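Local coordinates for phosphogluconate dehydrogenase NAD-binding putative C-terminal domain-containing protein (Sinorhizobium meliloti, PDB 4EZB), which is of unconfirmed function but is probably an oxidoreductase, with a Rossmann-type domain that may bind a nucleotide cofactor, at residues R57-A62 with P78-A83; A99-A104 with K128-G133. One frame throughout, in Å; residues are numbered along the deposited sequence.

Overall arrangement
Both contacts lie in the domain built on the mixed sheet, and along the chain they come in series: interaction 1 is complete before interaction 2 begins. Their centres are about 21 Å apart and their nearest atoms about 5 Å, so they do not touch. Interaction 1 sits at the rim, where the loop after strand 50-54 meets edge strand 77-79, its centre about 26 Å from the centre of the chain. Interaction 2 lies deeper, where helices 100-107 and 125-136 pack against strands 116-119 and 141-147. One contact thus closes a crossover at the sheet's edge, while the other pairs successive helices on it, consistent with a Rossmann-type domain.

Interaction 1 of 2, residues R57-A62 with P78-A83; sequences RFNDPA and PLDDVA
The beta-alpha-beta crossover from strand 50-54 through helix 64-73 to edge strand 77-79 is closed here by Phe58 and Asn59, which meet Pro78 and Asp80. Pro78 sets its CB over the centre of the Phe58 ring, 3.6 Å from the centroid, a CH-pi contact. Pro78 CG follows towards the CE1 and CZ end of the ring, 3.8 Å from Phe58 CE1. With CG anti to its carbonyl carbon (chi1 -80°), Phe58 directs the ring at the proline. Arg68 of helix 64-73 touches both side chains, and Phe32 also reaches the ring. An alanine in place of Phe58 would probably leave Pro78 CB without its aromatic partner and open a gap between the loop and the edge strand. Beside this apolar pair, Asn59 ND2 donates to Asp80 O at 3.1 Å, with an N-H...O angle of 158°. The acceptor lies in the plane of the Asn59 amide, while the donor is tilted 18° from the carbonyl plane. At the other end of the amide, Asn59 OD1 lies 3.0 Å from Asp80 OD1, two acceptors that do not bond, with the amide and carboxylate planes nearly perpendicular. Leu79 bonds through its backbone to Ala53, continuing the parallel pairing of strands 77-79 and 50-54. Strand, helix and parallel neighbouring strand make this a beta-alpha-beta crossover, the unit from which Rossmann-type folds are built.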
loop_
_atom_site.group_PDB
_atom_site.type_symbol
_atom_site.label_atom_id
_atom_site.label_comp_id
_atom_site.label_asym_id
_atom_site.label_seq_id
_atom_site.Cartn_x
_atom_site.Cartn_y
_atom_site.Cartn_z
ATOM N N ARG A 57 -40.023 13.676 -9.787
ATOM C CA ARG A 57 -40.449 13.471 -11.163
ATOM C C ARG A 57 -41.886 12.952 -11.283
ATOM O O ARG A 57 -42.486 13.031 -12.364
ATOM C CB ARG A 57 -39.492 12.536 -11.903
ATOM C CG ARG A 57 -38.071 13.046 -12.033
ATOM C CD ARG A 57 -37.183 11.967 -12.624
ATOM N NE ARG A 57 -37.152 10.758 -11.792
ATOM C CZ ARG A 57 -36.506 9.633 -12.116
ATOM N NH1 ARG A 57 -35.834 9.561 -13.265
ATOM N NH2 ARG A 57 -36.524 8.580 -11.283
ATOM N N PHE A 58 -42.439 12.426 -10.190
ATOM C CA PHE A 58 -43.847 12.033 -10.155
ATOM C C PHE A 58 -44.782 13.242 -10.368
ATOM O O PHE A 58 -45.963 13.069 -10.679
ATOM C CB PHE A 58 -44.198 11.284 -8.856
ATOM C CG PHE A 58 -43.810 9.816 -8.853
ATOM C CD1 PHE A 58 -44.117 8.979 -9.933
ATOM C CD2 PHE A 58 -43.159 9.259 -7.750
ATOM C CE1 PHE A 58 -43.756 7.626 -9.923
ATOM C CE2 PHE A 58 -42.797 7.911 -7.734
ATOM C CZ PHE A 58 -43.101 7.091 -8.818
ATOM N N ASN A 59 -44.224 14.451 -10.234
ATOM C CA ASN A 59 -44.953 15.724 -10.355
ATOM C C ASN A 59 -44.606 16.541 -11.605
ATOM O O ASN A 59 -45.183 17.603 -11.842
ATOM C CB ASN A 59 -44.681 16.593 -9.119
ATOM C CG ASN A 59 -45.240 15.989 -7.849
ATOM O OD1 ASN A 59 -46.405 15.594 -7.796
ATOM N ND2 ASN A 59 -44.407 15.901 -6.823
ATOM N N ASP A 60 -43.641 16.049 -12.375
ATOM C CA ASP A 60 -43.175 16.707 -13.589
ATOM C C ASP A 60 -43.959 16.165 -14.769
ATOM O O ASP A 60 -43.843 14.986 -15.070
ATOM C CB ASP A 60 -41.694 16.386 -13.789
ATOM C CG ASP A 60 -41.073 17.175 -14.905
ATOM O OD1 ASP A 60 -41.762 17.558 -15.873
ATOM O OD2 ASP A 60 -39.870 17.429 -14.809
ATOM N N PRO A 61 -44.750 17.018 -15.457
ATOM C CA PRO A 61 -45.551 16.518 -16.587
ATOM C C PRO A 61 -44.721 15.791 -17.659
ATOM O O PRO A 61 -45.255 14.952 -18.393
ATOM C CB PRO A 61 -46.165 17.795 -17.167
ATOM C CG PRO A 61 -46.240 18.726 -16.006
ATOM C CD PRO A 61 -44.993 18.453 -15.209
ATOM N N ALA A 62 -43.432 16.110 -17.737
ATOM C CA ALA A 62 -42.553 15.583 -18.772
ATOM C C ALA A 62 -42.059 14.189 -18.434
ATOM O O ALA A 62 -41.614 13.463 -19.317
ATOM C CB ALA A 62 -41.368 16.508 -18.994
ATOM N N PRO A 78 -46.811 5.191 -6.436
ATOM C CA PRO A 78 -46.290 6.560 -6.442
ATOM C C PRO A 78 -46.929 7.405 -5.343
ATOM O O PRO A 78 -48.107 7.271 -5.065
ATOM C CB PRO A 78 -46.688 7.082 -7.831
ATOM C CG PRO A 78 -46.911 5.851 -8.656
ATOM C CD PRO A 78 -47.511 4.869 -7.694
ATOM N N LEU A 79 -46.132 8.233 -4.690
ATOM C CA LEU A 79 -46.640 9.163 -3.708
ATOM C C LEU A 79 -46.513 10.530 -4.353
ATOM O O LEU A 79 -45.496 10.815 -4.976
ATOM C CB LEU A 79 -45.802 9.091 -2.419
ATOM C CG LEU A 79 -45.791 7.760 -1.645
ATOM C CD1 LEU A 79 -44.576 7.638 -0.741
ATOM C CD2 LEU A 79 -47.081 7.587 -0.851
ATOM N N ASP A 80 -47.547 11.357 -4.225
ATOM C CA ASP A 80 -47.533 12.709 -4.803
ATOM C C ASP A 80 -46.617 13.655 -4.000
ATOM O O ASP A 80 -46.040 14.607 -4.554
ATOM C CB ASP A 80 -48.962 13.273 -4.888
ATOM C CG ASP A 80 -49.072 14.474 -5.833
ATOM O OD1 ASP A 80 -48.956 14.284 -7.066
ATOM O OD2 ASP A 80 -49.288 15.607 -5.344
ATOM N N ASP A 81 -46.481 13.359 -2.703
ATOM C CA ASP A 81 -45.815 14.226 -1.732
ATOM C C ASP A 81 -44.926 13.444 -0.748
ATOM O O ASP A 81 -45.138 12.234 -0.504
ATOM C CB ASP A 81 -46.869 15.021 -0.951
ATOM C CG ASP A 81 -46.262 16.138 -0.128
ATOM O OD1 ASP A 81 -45.494 16.944 -0.695
ATOM O OD2 ASP A 81 -46.542 16.211 1.087
ATOM N N VAL A 82 -43.943 14.139 -0.175
ATOM C CA VAL A 82 -43.089 13.545 0.859
ATOM C C VAL A 82 -43.900 13.075 2.092
ATOM O O VAL A 82 -43.530 12.091 2.747
ATOM C CB VAL A 82 -41.877 14.446 1.229
ATOM C CG1 VAL A 82 -42.307 15.714 1.970
ATOM C CG2 VAL A 82 -40.864 13.654 2.041
ATOM N N ALA A 83 -45.026 13.743 2.363
ATOM C CA ALA A 83 -45.873 13.411 3.511
ATOM C C ALA A 83 -46.557 12.059 3.395
ATOM O O ALA A 83 -47.090 11.542 4.379
ATOM C CB ALA A 83 -46.886 14.504 3.770
#

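Interaction 2 of 2, residues A99-A104 with K128-G133; sequences ATKAVA and KALAAG
Lys101 reaches across to Leu130 with the middle of its chain, where the helical segments 100-104 and 128-133 run nearly parallel, their axes 8.5 Å apart at closest and 14° from parallel. From CB the lysine goes on to CG, which lies 4.0 Å from Leu130 CB. CD is the next atom and the nearest to the leucine, 3.7 Å from Leu130 CB and 3.8 Å from Leu130 CD1. CG and CD make the contact; beyond them a bend at chi3 (-79°) carries CE and NZ on, neither coming as close to the leucine. The two side chains lie alongside each other and point the same way.

Deeper in the interface small residues let the backbones come close, with the CA atoms of Lys101 and Ala131 5.0 Å apart. Ala131 CB is met by Ala104 CB at 4.0 Å and by the methyl CG2 of Thr100 at 4.1 Å. Ala104 CB also comes 3.7 Å from the backbone Ala131 O. The threonine turns that methyl across the interface. Ala131 also packs on Phe142 and Asp119 of the sheet. The contact between these two segments thus rests on van der Waals packing, while the Thr100 hydroxyl spends its bond on Gly97 O.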
loop_
_atom_site.group_PDB
_atom_site.type_symbol
_atom_site.label_atom_id
_atom_site.label_comp_id
_atom_site.label_asym_id
_atom_site.label_seq_id
_atom_site.Cartn_x
_atom_site.Cartn_y
_atom_site.Cartn_z
ATOM N N ALA A 99 -28.223 15.865 -2.492
ATOM C CA ALA A 99 -29.538 16.105 -1.893
ATOM C C ALA A 99 -29.765 15.447 -0.518
ATOM O O ALA A 99 -30.808 15.664 0.101
ATOM C CB ALA A 99 -30.646 15.718 -2.869
ATOM N N THR A 100 -28.793 14.668 -0.040
ATOM C CA THR A 100 -28.943 13.877 1.196
ATOM C C THR A 100 -29.645 14.594 2.384
ATOM O O THR A 100 -30.672 14.132 2.890
ATOM C CB THR A 100 -27.591 13.253 1.630
ATOM O OG1 THR A 100 -27.139 12.353 0.613
ATOM C CG2 THR A 100 -27.737 12.446 2.912
ATOM N N LYS A 101 -29.075 15.709 2.810
ATOM C CA LYS A 101 -29.547 16.477 3.980
ATOM C C LYS A 101 -30.932 17.058 3.744
ATOM O O LYS A 101 -31.848 16.874 4.561
ATOM C CB LYS A 101 -28.557 17.605 4.317
ATOM C CG LYS A 101 -27.216 17.131 4.877
ATOM C CD LYS A 101 -26.273 18.297 5.187
ATOM C CE LYS A 101 -25.597 18.835 3.931
ATOM N NZ LYS A 101 -24.791 20.065 4.170
ATOM N N ALA A 102 -31.088 17.725 2.603
ATOM C CA ALA A 102 -32.386 18.245 2.159
ATOM C C ALA A 102 -33.478 17.184 2.261
ATOM O O ALA A 102 -34.494 17.407 2.908
ATOM C CB ALA A 102 -32.287 18.782 0.736
ATOM N N VAL A 103 -33.243 16.021 1.647
ATOM C CA VAL A 103 -34.165 14.891 1.737
ATOM C C VAL A 103 -34.487 14.564 3.191
ATOM O O VAL A 103 -35.665 14.552 3.586
ATOM C CB VAL A 103 -33.607 13.667 0.982
ATOM C CG1 VAL A 103 -34.350 12.398 1.358
ATOM C CG2 VAL A 103 -33.717 13.922 -0.516
ATOM N N ALA A 104 -33.444 14.354 3.994
ATOM C CA ALA A 104 -33.624 14.049 5.385
ATOM C C ALA A 104 -34.513 15.072 6.089
ATOM O O ALA A 104 -35.416 14.711 6.848
ATOM C CB ALA A 104 -32.266 13.938 6.068
ATOM N N LYS A 128 -23.730 11.875 6.801
ATOM C CA LYS A 128 -24.647 10.938 7.452
ATOM C C LYS A 128 -25.085 11.488 8.807
ATOM O O LYS A 128 -26.250 11.341 9.185
ATOM C CB LYS A 128 -23.997 9.575 7.696
ATOM C CG LYS A 128 -23.645 8.761 6.458
ATOM C CD LYS A 128 -24.838 8.425 5.560
ATOM C CE LYS A 128 -24.443 7.258 4.665
ATOM N NZ LYS A 128 -25.589 6.827 3.827
ATOM N N ALA A 129 -24.131 12.083 9.536
ATOM C CA ALA A 129 -24.402 12.637 10.853
ATOM C C ALA A 129 -25.371 13.808 10.769
ATOM O O ALA A 129 -26.211 13.978 11.643
ATOM C CB ALA A 129 -23.113 13.040 11.565
ATOM N N LEU A 130 -25.266 14.600 9.711
ATOM C CA LEU A 130 -26.186 15.724 9.527
ATOM C C LEU A 130 -27.591 15.230 9.144
ATOM O O LEU A 130 -28.590 15.777 9.630
ATOM C CB LEU A 130 -25.622 16.749 8.531
ATOM C CG LEU A 130 -24.340 17.464 8.987
ATOM C CD1 LEU A 130 -23.561 18.004 7.800
ATOM C CD2 LEU A 130 -24.625 18.601 9.968
ATOM N N ALA A 131 -27.665 14.171 8.324
ATOM C CA ALA A 131 -28.929 13.537 7.953
ATOM C C ALA A 131 -29.610 13.009 9.205
ATOM O O ALA A 131 -30.813 13.181 9.394
ATOM C CB ALA A 131 -28.684 12.398 6.949
ATOM N N ALA A 132 -28.819 12.371 10.063
ATOM C CA ALA A 132 -29.305 11.804 11.317
ATOM C C ALA A 132 -29.856 12.921 12.189
ATOM O O ALA A 132 -30.873 12.752 12.873
ATOM C CB ALA A 132 -28.174 11.084 12.033
ATOM N N GLY A 133 -29.181 14.069 12.156
ATOM C CA GLY A 133 -29.602 15.218 12.946
ATOM C C GLY A 133 -30.934 15.789 12.498
ATOM O O GLY A 133 -31.781 16.096 13.336
#